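Flagellar motor switch protein FliG (Helicobacter pylori 26695, PDB 5WUJ) forms part of a switch complex, proposed to lie at the base of the basal body, that contacts motor components determining rotation direction, and is required for flagellum synthesis and motility. Local coordinates at residues Asp38-Thr41 / Glu42-Gln46. Numbering follows the deposited sequence.
Sequences DSIT and EISKQ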
ATOM      1  N   ASP B  38       7.129 -21.521   1.537  1.00 29.45           N
ATOM      2  CA  ASP B  38       5.831 -21.547   0.868  1.00 39.24           C
ATOM      3  C   ASP B  38       5.291 -20.133   0.651  1.00 39.59           C
ATOM      4  O   ASP B  38       4.740 -19.829  -0.415  1.00 39.04           O
ATOM      5  CB  ASP B  38       4.844 -22.400   1.662  1.00 35.42           C
ATOM      6  CG  ASP B  38       5.113 -23.885   1.512  1.00 56.27           C
ATOM      7  OD1 ASP B  38       5.310 -24.334   0.366  1.00 56.64           O
ATOM      8  OD2 ASP B  38       5.126 -24.605   2.537  1.00 63.90           O
ATOM      9  N   SER B  39       5.451 -19.248   1.642  1.00 30.12           N
ATOM     10  CA  SER B  39       5.060 -17.856   1.436  1.00 32.82           C
ATOM     11  C   SER B  39       5.880 -17.221   0.319  1.00 31.77           C
ATOM     12  O   SER B  39       5.331 -16.537  -0.552  1.00 29.54           O
ATOM     13  CB  SER B  39       5.199 -17.053   2.738  1.00 31.09           C
ATOM     14  OG  SER B  39       4.139 -17.344   3.647  1.00 34.60           O
ATOM     15  N   ILE B  40       7.201 -17.442   0.321  1.00 28.66           N
ATOM     16  CA  ILE B  40       8.045 -16.841  -0.714  1.00 28.35           C
ATOM     17  C   ILE B  40       7.635 -17.341  -2.087  1.00 33.05           C
ATOM     18  O   ILE B  40       7.612 -16.579  -3.061  1.00 30.44           O
ATOM     19  CB  ILE B  40       9.533 -17.123  -0.456  1.00 26.76           C
ATOM     20  CG1 ILE B  40      10.020 -16.429   0.819  1.00 27.67           C
ATOM     21  CG2 ILE B  40      10.365 -16.694  -1.669  1.00 18.20           C
ATOM     22  CD1 ILE B  40      11.386 -16.951   1.277  1.00 28.09           C
ATOM     23  N   THR B  41       7.298 -18.625  -2.187  1.00 23.78           N
ATOM     24  CA  THR B  41       6.889 -19.189  -3.469  1.00 30.02           C
ATOM     25  C   THR B  41       5.654 -18.487  -4.014  1.00 27.14           C
ATOM     26  O   THR B  41       5.612 -18.106  -5.190  1.00 33.31           O
ATOM     27  CB  THR B  41       6.620 -20.687  -3.324  1.00 29.77           C
ATOM     28  OG1 THR B  41       7.786 -21.322  -2.787  1.00 38.94           O
ATOM     29  CG2 THR B  41       6.288 -21.284  -4.677  1.00 32.67           C
ATOM     30  N   GLU B  42       4.625 -18.333  -3.175  1.00 31.05           N
ATOM     31  CA  GLU B  42       3.389 -17.700  -3.624  1.00 39.02           C
ATOM     32  C   GLU B  42       3.619 -16.238  -3.995  1.00 36.69           C
ATOM     33  O   GLU B  42       3.138 -15.773  -5.033  1.00 28.51           O
ATOM     34  CB  GLU B  42       2.313 -17.821  -2.541  1.00 45.43           C
ATOM     35  CG  GLU B  42       0.950 -17.275  -2.955  1.00 60.74           C
ATOM     36  CD  GLU B  42       0.296 -18.099  -4.051  1.00 82.67           C
ATOM     37  OE1 GLU B  42      -0.532 -17.536  -4.799  1.00 90.87           O
ATOM     38  OE2 GLU B  42       0.609 -19.307  -4.168  1.00 89.35           O
ATOM     39  N   ILE B  43       4.379 -15.505  -3.179  1.00 33.99           N
ATOM     40  CA  ILE B  43       4.545 -14.079  -3.432  1.00 33.53           C
ATOM     41  C   ILE B  43       5.435 -13.849  -4.650  1.00 34.02           C
ATOM     42  O   ILE B  43       5.123 -13.021  -5.516  1.00 35.00           O
ATOM     43  CB  ILE B  43       5.082 -13.386  -2.164  1.00 34.90           C
ATOM     44  CG1 ILE B  43       3.956 -13.276  -1.140  1.00 35.57           C
ATOM     45  CG2 ILE B  43       5.623 -12.000  -2.489  1.00 37.69           C
ATOM     46  CD1 ILE B  43       4.342 -12.534   0.125  1.00 43.35           C
ATOM     47  N   SER B  44       6.539 -14.601  -4.749  1.00 33.49           N
ATOM     48  CA  SER B  44       7.409 -14.545  -5.924  1.00 30.31           C
ATOM     49  C   SER B  44       6.632 -14.816  -7.203  1.00 33.13           C
ATOM     50  O   SER B  44       6.867 -14.171  -8.235  1.00 35.33           O
ATOM     51  CB  SER B  44       8.541 -15.570  -5.792  1.00 29.03           C
ATOM     52  OG  SER B  44       9.386 -15.243  -4.707  1.00 38.62           O
ATOM     53  N   LYS B  45       5.721 -15.788  -7.155  1.00 26.73           N
ATOM     54  CA  LYS B  45       4.930 -16.124  -8.331  1.00 31.69           C
ATOM     55  C   LYS B  45       4.090 -14.937  -8.787  1.00 29.36           C
ATOM     56  O   LYS B  45       3.985 -14.668  -9.989  1.00 27.59           O
ATOM     57  CB  LYS B  45       4.046 -17.330  -8.028  1.00 30.75           C
ATOM     58  CG  LYS B  45       3.190 -17.798  -9.183  1.00 42.87           C
ATOM     59  CD  LYS B  45       2.450 -19.083  -8.819  1.00 52.43           C
ATOM     60  CE  LYS B  45       0.949 -18.937  -9.016  1.00 64.88           C
ATOM     61  NZ  LYS B  45       0.246 -18.569  -7.757  1.00 73.60           N
ATOM     62  N   GLN B  46       3.489 -14.212  -7.840  1.00 25.02           N
ATOM     63  CA  GLN B  46       2.631 -13.091  -8.208  1.00 32.04           C
ATOM     64  C   GLN B  46       3.434 -11.864  -8.639  1.00 25.75           C
ATOM     65  O   GLN B  46       2.968 -11.087  -9.478  1.00 33.51           O
ATOM     66  CB  GLN B  46       1.705 -12.749  -7.040  1.00 32.26           C
ATOM     67  CG  GLN B  46       0.808 -13.897  -6.591  1.00 38.67           C
ATOM     68  CD  GLN B  46      -0.117 -14.402  -7.696  1.00 55.06           C
ATOM     69  OE1 GLN B  46      -0.376 -13.705  -8.687  1.00 57.93           O
ATOM     70  NE2 GLN B  46      -0.631 -15.619  -7.522  1.00 57.13           N
TER
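Ser44 turns its hydroxyl back onto the preceding turn of helix 37-50 and gives a hydrogen bond from OG to Ile40 O, 2.8 Å long. The same carbonyl takes the backbone bond from Ser44 N, so two donors of one residue grip one oxygen. They come from opposite faces of the carbonyl plane, and OG stands above it, 38° out of plane. The torsion explains the reach: OG sits beside its own backbone N (chi1 -65°), which folds the short side chain along the helix. Ser44 OG also touches the methyl CG2 of Ile40, at 3.5 Å.

Regular i to i+4 backbone bonds run on both sides of this pair, among them Ile43 N to Ser39 O at 3.0 Å. Ile43 lays CB and CG1 against Ser39 O. Its side chain is buried, packing on Ile16 and Leu20 of helix 12-23 and on Leu35. Lys45 brings CB to 3.3 Å from Thr41 O, the acceptor of its own backbone N.

A second polar group gathers on Glu42. Its chain leaves with CG anti to the backbone N and bends at chi2, placing the carboxylate beside the next turn. There Glu42 OE1 forms a salt bridge with Lys45 NZ at 3.2 Å. A weak hydrogen bond from Gln46 NE2 to Glu42 OE1 is 3.3 Å long but fairly straight at 163°. Both positions, i+3 and i+4, thus converge on one carboxylate oxygen, which would be expected to favour the charged carboxylate.

Near the helix start, Ser39 OG bonds to Asp36 OD2. Thr41 OG1 bonds to Ile37 O, an i-4 carbonyl, as Ser44 OG does to Ile40 O. With Ile43 packed on helix 12-23 and Asp38, Thr41 and Lys45 exposed, this is an amphipathic alpha-helix of the all-helical FliG N-terminal domain.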